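Long-range contacts in chorismate synthase (Aquifex aeolicus, PDB 1Q1L), which probably catalyses the last step of chorismate biosynthesis, the anti-1,4-elimination of phosphate from 5-enolpyruvylshikimate-3-phosphate, with reduced FMN as cofactor: residues A[38-43]-A[145-150]; A[243-248]-A[309-314]; A[263-268]-A[321-326]. All blocks are in the same frame, centred on the assembly; numbering follows the deposited sequence.

Overall arrangement
Contacts 1 and 3 are neighbours, with centres about 21 Å apart: Arg145 of contact 1 packs against Ile263 of contact 3, where NH1 of Arg145 comes 3.7 Å from N of Ile263. Contact 3 carries five residues of the predicted FMN site, and in contact 1 the side chain of Val146 lies about 11 Å from that of Gln264 in this site and about 4 Å from that of Arg47, predicted to bind NADP(+). Contact 2 is remote from the annotated sites of its own chain, its centre about 28 Å from that of contact 1 and 26 Å from that of contact 3. Contacts 2 and 3 both touch the second subunit.

Contact 1: residues A[38-43]-A[145-150]; sequences EEINHE and RVAVGA
Apolar packing carries the meeting of helices 38-43 and 145-150, and Ala150 is central to it. Its CB fits between the aliphatic part of Glu43, where CG of Glu43 lies 3.6 Å from CB of Ala150, and the backbone of Ile40, whose CA is 3.8 Å from the same methyl. A residue as small as alanine suits this place because the two CA atoms of Ile40 and Ala150 are only 5.3 Å apart. Val146 continues the seam: CG1 of Val146, set anti to the backbone N (chi1 170°), reaches CB of Glu43 at 3.6 Å. On the side of strand 80-85, CG2 of Ile40 rests on CB of Ala147 at 3.9 Å, and both side chains also touch Leu82 of that strand.

No hydrogen bond joins the two segments, yet charge ties their helices together. Glu43 lends its methylenes to the packing, and its bent chain (chi2 -58°) leaves OE1 to form salt bridges with Arg46 of its own helix and Lys153 of the other. Glu39 likewise pairs through OE1 with Lys154.

The segment axes approach to 8.5 Å at 135° between their directions, an obliquely antiparallel helix pair. Val146 also touches Val362 of helix 356-379, while Leu82 belongs to the four-stranded sheet, consistent with the helical layer of the beta-alpha-beta sandwich reported for this enzyme.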
# COMPACT_ATOMS: atom_id res chain seq x y z
N GLU A 38 -22.21 16.90 -14.61
CA GLU A 38 -21.89 18.23 -15.13
C GLU A 38 -20.63 18.80 -14.49
O GLU A 38 -19.81 19.41 -15.17
CB GLU A 38 -23.07 19.18 -14.94
CG GLU A 38 -22.74 20.66 -15.21
CD GLU A 38 -21.92 20.88 -16.47
OE1 GLU A 38 -22.24 20.27 -17.52
OE2 GLU A 38 -20.96 21.67 -16.42
N GLU A 39 -20.49 18.62 -13.18
CA GLU A 39 -19.32 19.11 -12.47
C GLU A 39 -18.07 18.43 -13.03
O GLU A 39 -17.02 19.05 -13.20
CB GLU A 39 -19.43 18.81 -10.98
CG GLU A 39 -20.44 19.69 -10.25
CD GLU A 39 -20.77 19.17 -8.87
OE1 GLU A 39 -20.92 20.00 -7.95
OE2 GLU A 39 -20.90 17.93 -8.70
N ILE A 40 -18.20 17.14 -13.32
CA ILE A 40 -17.08 16.39 -13.86
C ILE A 40 -16.83 16.82 -15.30
O ILE A 40 -15.69 17.10 -15.68
CB ILE A 40 -17.36 14.87 -13.82
CG1 ILE A 40 -17.53 14.43 -12.36
CG2 ILE A 40 -16.22 14.11 -14.49
CD1 ILE A 40 -17.77 12.94 -12.18
N ASN A 41 -17.90 16.90 -16.09
CA ASN A 41 -17.78 17.32 -17.48
C ASN A 41 -17.16 18.71 -17.60
O ASN A 41 -16.37 18.97 -18.51
CB ASN A 41 -19.15 17.30 -18.16
CG ASN A 41 -19.76 15.91 -18.20
OD1 ASN A 41 -19.05 14.90 -18.25
ND2 ASN A 41 -21.09 15.84 -18.19
N HIS A 42 -17.50 19.60 -16.68
CA HIS A 42 -16.93 20.94 -16.74
C HIS A 42 -15.41 20.89 -16.74
O HIS A 42 -14.76 21.62 -17.49
CB HIS A 42 -17.39 21.79 -15.56
CG HIS A 42 -16.93 23.21 -15.63
ND1 HIS A 42 -16.64 23.97 -14.52
CD2 HIS A 42 -16.69 24.01 -16.70
CE1 HIS A 42 -16.25 25.17 -14.90
NE2 HIS A 42 -16.27 25.22 -16.21
N GLU A 43 -14.83 20.04 -15.89
CA GLU A 43 -13.37 19.93 -15.83
C GLU A 43 -12.83 19.28 -17.11
O GLU A 43 -11.78 19.67 -17.62
CB GLU A 43 -12.93 19.13 -14.61
CG GLU A 43 -13.21 19.80 -13.27
CD GLU A 43 -12.54 21.16 -13.15
OE1 GLU A 43 -11.40 21.32 -13.62
OE2 GLU A 43 -13.15 22.08 -12.56
N ARG A 145 -7.64 11.29 -15.24
CA ARG A 145 -7.09 11.90 -14.03
C ARG A 145 -7.89 13.14 -13.67
O ARG A 145 -8.13 13.42 -12.50
CB ARG A 145 -5.64 12.32 -14.24
CG ARG A 145 -4.66 11.20 -14.51
CD ARG A 145 -3.25 11.72 -14.23
NE ARG A 145 -2.20 10.94 -14.86
CZ ARG A 145 -0.91 11.11 -14.60
NH1 ARG A 145 -0.53 12.03 -13.72
NH2 ARG A 145 -0.00 10.36 -15.21
N VAL A 146 -8.31 13.88 -14.69
CA VAL A 146 -9.09 15.09 -14.47
C VAL A 146 -10.47 14.76 -13.92
O VAL A 146 -11.01 15.49 -13.10
CB VAL A 146 -9.20 15.92 -15.78
CG1 VAL A 146 -10.21 17.05 -15.62
CG2 VAL A 146 -7.84 16.51 -16.14
N ALA A 147 -11.04 13.64 -14.36
CA ALA A 147 -12.36 13.23 -13.88
C ALA A 147 -12.29 12.87 -12.39
O ALA A 147 -13.16 13.26 -11.60
CB ALA A 147 -12.87 12.03 -14.70
N VAL A 148 -11.28 12.10 -12.01
CA VAL A 148 -11.11 11.72 -10.61
C VAL A 148 -10.87 13.00 -9.81
O VAL A 148 -11.40 13.17 -8.71
CB VAL A 148 -9.92 10.75 -10.42
CG1 VAL A 148 -9.57 10.62 -8.94
CG2 VAL A 148 -10.27 9.37 -10.99
N GLY A 149 -10.05 13.89 -10.37
CA GLY A 149 -9.75 15.14 -9.71
C GLY A 149 -10.96 16.04 -9.55
O GLY A 149 -11.08 16.77 -8.57
N ALA A 150 -11.87 15.99 -10.52
CA ALA A 150 -13.08 16.81 -10.45
C ALA A 150 -13.88 16.43 -9.21
O ALA A 150 -14.48 17.28 -8.55
CB ALA A 150 -13.93 16.61 -11.71

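Contact 2: residues A[243-248]-A[309-314]; sequences GSHIQW and GGITNG
The imidazole of His245 meets Ile311 at its edge: CD1 of Ile311 lies near the ring plane, 3.6 Å from CD2 of His245. Over one face of the same ring sits CG2 of Ile246, offset toward the rim. The first torsion of His245 (chi1 65°) puts CG between the backbone N and the carbonyl carbon, which lays the ring alongside Ile311, the two side chains pointing the same way. CB of His245 meanwhile abuts O of Gly309 at 3.3 Å. Nearer the backbone, CG1 of Ile311 touches CA of Ser244 at 3.9 Å.

Two glycines let the chains come together. A side chain on Gly243 would run into O of Gly310, and one on Gly310 would press on the 244-245 backbone; in each case the local phi and psi would also drive it against the preceding carbonyl oxygen. Accordingly the CA atoms of Gly243 and Ile311 are just 4.9 Å apart.

Ser244 suits the bend that follows: its OG accepts from N of Ile246 at 3.3 Å, an ST turn with a nearly straight bond (169°), and is also hydrogen-bonded to OH of Tyr125 in the second subunit. Thr312 ties its strand to the loop before 243 through OG1, bonded to O of Pro239 and N of Leu242.

No hydrogen bond crosses between 243-248 and 309-314, N of Ser244 being badly angled for O of Gly310; the contact therefore rests on close shape fit, and polar fixing comes from neighbouring loop residues and the second subunit.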
# COMPACT_ATOMS: atom_id res chain seq x y z
N GLY A 243 -0.34 16.40 5.85
CA GLY A 243 0.95 15.83 5.52
C GLY A 243 1.64 15.66 6.86
O GLY A 243 1.08 16.05 7.88
N SER A 244 2.84 15.09 6.88
CA SER A 244 3.53 14.89 8.14
C SER A 244 5.03 14.76 7.96
O SER A 244 5.50 14.35 6.91
CB SER A 244 3.00 13.64 8.85
OG SER A 244 3.68 13.42 10.08
N HIS A 245 5.77 15.11 9.00
CA HIS A 245 7.22 15.06 8.98
C HIS A 245 7.78 13.76 9.55
O HIS A 245 8.96 13.48 9.41
CB HIS A 245 7.76 16.22 9.81
CG HIS A 245 7.43 16.11 11.26
ND1 HIS A 245 8.26 15.49 12.17
CD2 HIS A 245 6.31 16.45 11.95
CE1 HIS A 245 7.67 15.45 13.35
NE2 HIS A 245 6.49 16.03 13.25
N ILE A 246 6.93 12.95 10.19
CA ILE A 246 7.39 11.72 10.82
C ILE A 246 8.05 10.66 9.94
O ILE A 246 8.89 9.90 10.41
CB ILE A 246 6.26 11.05 11.66
CG1 ILE A 246 5.13 10.56 10.77
CG2 ILE A 246 5.70 12.05 12.66
CD1 ILE A 246 4.13 9.68 11.52
N GLN A 247 7.66 10.59 8.67
CA GLN A 247 8.26 9.62 7.76
C GLN A 247 8.39 10.31 6.41
O GLN A 247 7.54 11.13 6.05
CB GLN A 247 7.39 8.36 7.66
CG GLN A 247 8.12 7.11 7.16
CD GLN A 247 9.22 6.63 8.10
OE1 GLN A 247 9.14 6.81 9.31
NE2 GLN A 247 10.24 6.00 7.54
N TRP A 248 9.44 9.97 5.67
CA TRP A 248 9.71 10.61 4.38
C TRP A 248 8.54 10.60 3.41
O TRP A 248 8.27 11.61 2.76
CB TRP A 248 10.94 9.97 3.71
CG TRP A 248 10.67 8.60 3.16
CD1 TRP A 248 10.57 7.43 3.86
CD2 TRP A 248 10.39 8.27 1.79
NE1 TRP A 248 10.24 6.40 3.02
CE2 TRP A 248 10.13 6.88 1.74
CE3 TRP A 248 10.34 9.01 0.60
CZ2 TRP A 248 9.81 6.22 0.56
CZ3 TRP A 248 10.03 8.35 -0.58
CH2 TRP A 248 9.76 6.97 -0.59
N GLY A 309 8.55 22.00 6.41
CA GLY A 309 8.96 20.73 7.00
C GLY A 309 8.05 19.54 6.73
O GLY A 309 7.85 18.70 7.61
N GLY A 310 7.49 19.46 5.53
CA GLY A 310 6.63 18.35 5.19
C GLY A 310 5.17 18.52 5.55
O GLY A 310 4.35 17.66 5.22
N ILE A 311 4.83 19.63 6.20
CA ILE A 311 3.45 19.88 6.60
C ILE A 311 2.93 21.19 6.00
O ILE A 311 3.71 22.13 5.80
CB ILE A 311 3.36 19.96 8.14
CG1 ILE A 311 3.93 18.69 8.77
CG2 ILE A 311 1.92 20.14 8.57
CD1 ILE A 311 4.10 18.79 10.29
N THR A 312 1.63 21.26 5.72
CA THR A 312 1.04 22.48 5.17
C THR A 312 1.08 23.62 6.20
O THR A 312 1.00 23.37 7.42
CB THR A 312 -0.42 22.29 4.72
OG1 THR A 312 -1.19 21.70 5.78
CG2 THR A 312 -0.47 21.41 3.48
N ASN A 313 1.18 24.84 5.67
CA ASN A 313 1.29 26.11 6.42
C ASN A 313 0.04 26.86 6.81
O ASN A 313 0.02 27.60 7.79
CB ASN A 313 2.13 27.10 5.60
CG ASN A 313 3.45 27.37 6.21
OD1 ASN A 313 4.26 28.13 5.67
ND2 ASN A 313 3.69 26.76 7.36
N GLY A 314 -1.00 26.72 6.02
CA GLY A 314 -2.21 27.46 6.27
C GLY A 314 -2.15 28.54 5.21
O GLY A 314 -3.16 29.13 4.86

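Contact 3: residues A[263-268]-A[321-326]; sequences IQAIKG and VAMKPI
The carbonyl oxygen of Ala322 is gripped twice by the opposite strand: N of Lys267 donates to it at 2.8 Å, nearly in line with the C=O bond, and CA of Ile266 adds a CA-H...O contact at 3.3 Å. O of Ala265 likewise takes an N-H and a CA-H, from N of Lys324 at 2.8 Å, tilted somewhat from the carbonyl plane, and from CA of Met323; CG of Lys324 lies 3.5 Å from this oxygen. N of Ala322 binds O of Gly268 almost straight (174° at the hydrogen), though from above the carbonyl plane.

Lys267 and Gly268 both face Ala322, a classic beta bulge in the antiparallel pairing of strands 266-271 and 317-323. The former is the sheet's outermost strand within the chain, but at Gly268 the ladder runs on into the second subunit. Glycine suits that position, since a CB would crowd Ala322.

On one face CD1 of Ile266 lies 3.8 Å from CB of Met323, a selenomethionine. CG2 of Ile266 lies 3.4 Å from CG1 of Val321, and the fold at chi2 (-54°) brings CD1 equally close; the tight pair crosses at about a right angle. With an alanine in place of Ile266, CG1 of Val321 would probably lose both carbons packed against it and a gap would open beside Met323.

Ala265, at positive phi (75°), is third in the type II turn from Ile263 to Ile266, and its methyl meets CG of Met323 at 3.5 Å. Gln264, Ala265, Lys324, Pro325 and Ile326 probably bind FMN. NZ of Lys267 bonds to O of Leu304 and O of Thr307 in the second subunit.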
# COMPACT_ATOMS: atom_id res chain seq x y z
N ILE A 263 2.70 13.66 -14.33
CA ILE A 263 1.97 14.12 -15.51
C ILE A 263 2.90 14.05 -16.73
O ILE A 263 4.07 14.41 -16.65
CB ILE A 263 1.46 15.57 -15.33
CG1 ILE A 263 0.53 15.64 -14.12
CG2 ILE A 263 0.72 16.04 -16.58
CD1 ILE A 263 0.14 17.06 -13.70
N GLN A 264 2.37 13.57 -17.85
CA GLN A 264 3.18 13.45 -19.06
C GLN A 264 3.85 14.77 -19.43
O GLN A 264 3.23 15.83 -19.32
CB GLN A 264 2.31 12.98 -20.23
CG GLN A 264 3.00 13.08 -21.58
CD GLN A 264 2.12 12.63 -22.73
OE1 GLN A 264 2.50 12.73 -23.89
NE2 GLN A 264 0.92 12.14 -22.40
N ALA A 265 5.10 14.68 -19.86
CA ALA A 265 5.89 15.84 -20.28
C ALA A 265 6.41 16.74 -19.17
O ALA A 265 7.19 17.66 -19.43
CB ALA A 265 5.10 16.69 -21.29
N ILE A 266 6.00 16.50 -17.93
CA ILE A 266 6.46 17.32 -16.82
C ILE A 266 7.87 16.92 -16.40
O ILE A 266 8.13 15.77 -16.05
CB ILE A 266 5.54 17.21 -15.59
CG1 ILE A 266 4.12 17.67 -15.96
CG2 ILE A 266 6.08 18.05 -14.44
CD1 ILE A 266 4.06 19.07 -16.56
N LYS A 267 8.80 17.88 -16.44
CA LYS A 267 10.18 17.60 -16.08
C LYS A 267 10.69 18.36 -14.87
O LYS A 267 11.81 18.14 -14.41
CB LYS A 267 11.08 17.88 -17.29
CG LYS A 267 10.99 16.81 -18.38
CD LYS A 267 11.64 15.53 -17.88
CE LYS A 267 11.61 14.43 -18.90
NZ LYS A 267 12.19 13.20 -18.31
N GLY A 268 9.87 19.26 -14.34
CA GLY A 268 10.30 20.01 -13.18
C GLY A 268 9.16 20.44 -12.29
O GLY A 268 8.05 20.68 -12.76
N VAL A 321 5.22 24.20 -12.11
CA VAL A 321 5.42 23.01 -12.92
C VAL A 321 5.94 23.29 -14.32
O VAL A 321 5.40 24.13 -15.04
CB VAL A 321 4.08 22.23 -13.02
CG1 VAL A 321 4.30 20.88 -13.66
CG2 VAL A 321 3.48 22.09 -11.62
N ALA A 322 6.98 22.56 -14.71
CA ALA A 322 7.60 22.73 -16.02
C ALA A 322 7.29 21.59 -16.98
O ALA A 322 7.52 20.41 -16.68
CB ALA A 322 9.11 22.87 -15.85
N MSE A 323 6.76 21.94 -18.15
CA MSE A 323 6.42 20.96 -19.17
C MSE A 323 7.35 21.10 -20.37
O MSE A 323 7.46 22.18 -20.95
CB MSE A 323 4.97 21.15 -19.64
CG MSE A 323 4.52 20.09 -20.62
SE MSE A 323 2.90 20.57 -21.51
CE MSE A 323 3.70 21.51 -23.01
N LYS A 324 8.02 20.02 -20.75
CA LYS A 324 8.94 20.07 -21.88
C LYS A 324 8.17 20.14 -23.18
O LYS A 324 6.98 19.83 -23.23
CB LYS A 324 9.84 18.83 -21.89
CG LYS A 324 9.16 17.56 -22.38
CD LYS A 324 10.15 16.41 -22.43
CE LYS A 324 9.67 15.27 -23.33
NZ LYS A 324 8.39 14.65 -22.87
N PRO A 325 8.84 20.56 -24.27
CA PRO A 325 8.20 20.67 -25.58
C PRO A 325 7.62 19.33 -26.02
O PRO A 325 8.27 18.29 -25.89
CB PRO A 325 9.34 21.12 -26.49
CG PRO A 325 10.25 21.85 -25.57
CD PRO A 325 10.25 20.97 -24.35
N ILE A 326 6.40 19.37 -26.53
CA ILE A 326 5.70 18.18 -26.99
C ILE A 326 6.34 17.62 -28.27
O ILE A 326 6.95 18.36 -29.04
CB ILE A 326 4.20 18.52 -27.18
CG1 ILE A 326 3.36 17.61 -26.28
CG2 ILE A 326 3.81 18.44 -28.65
CD1 ILE A 326 3.75 17.68 -24.81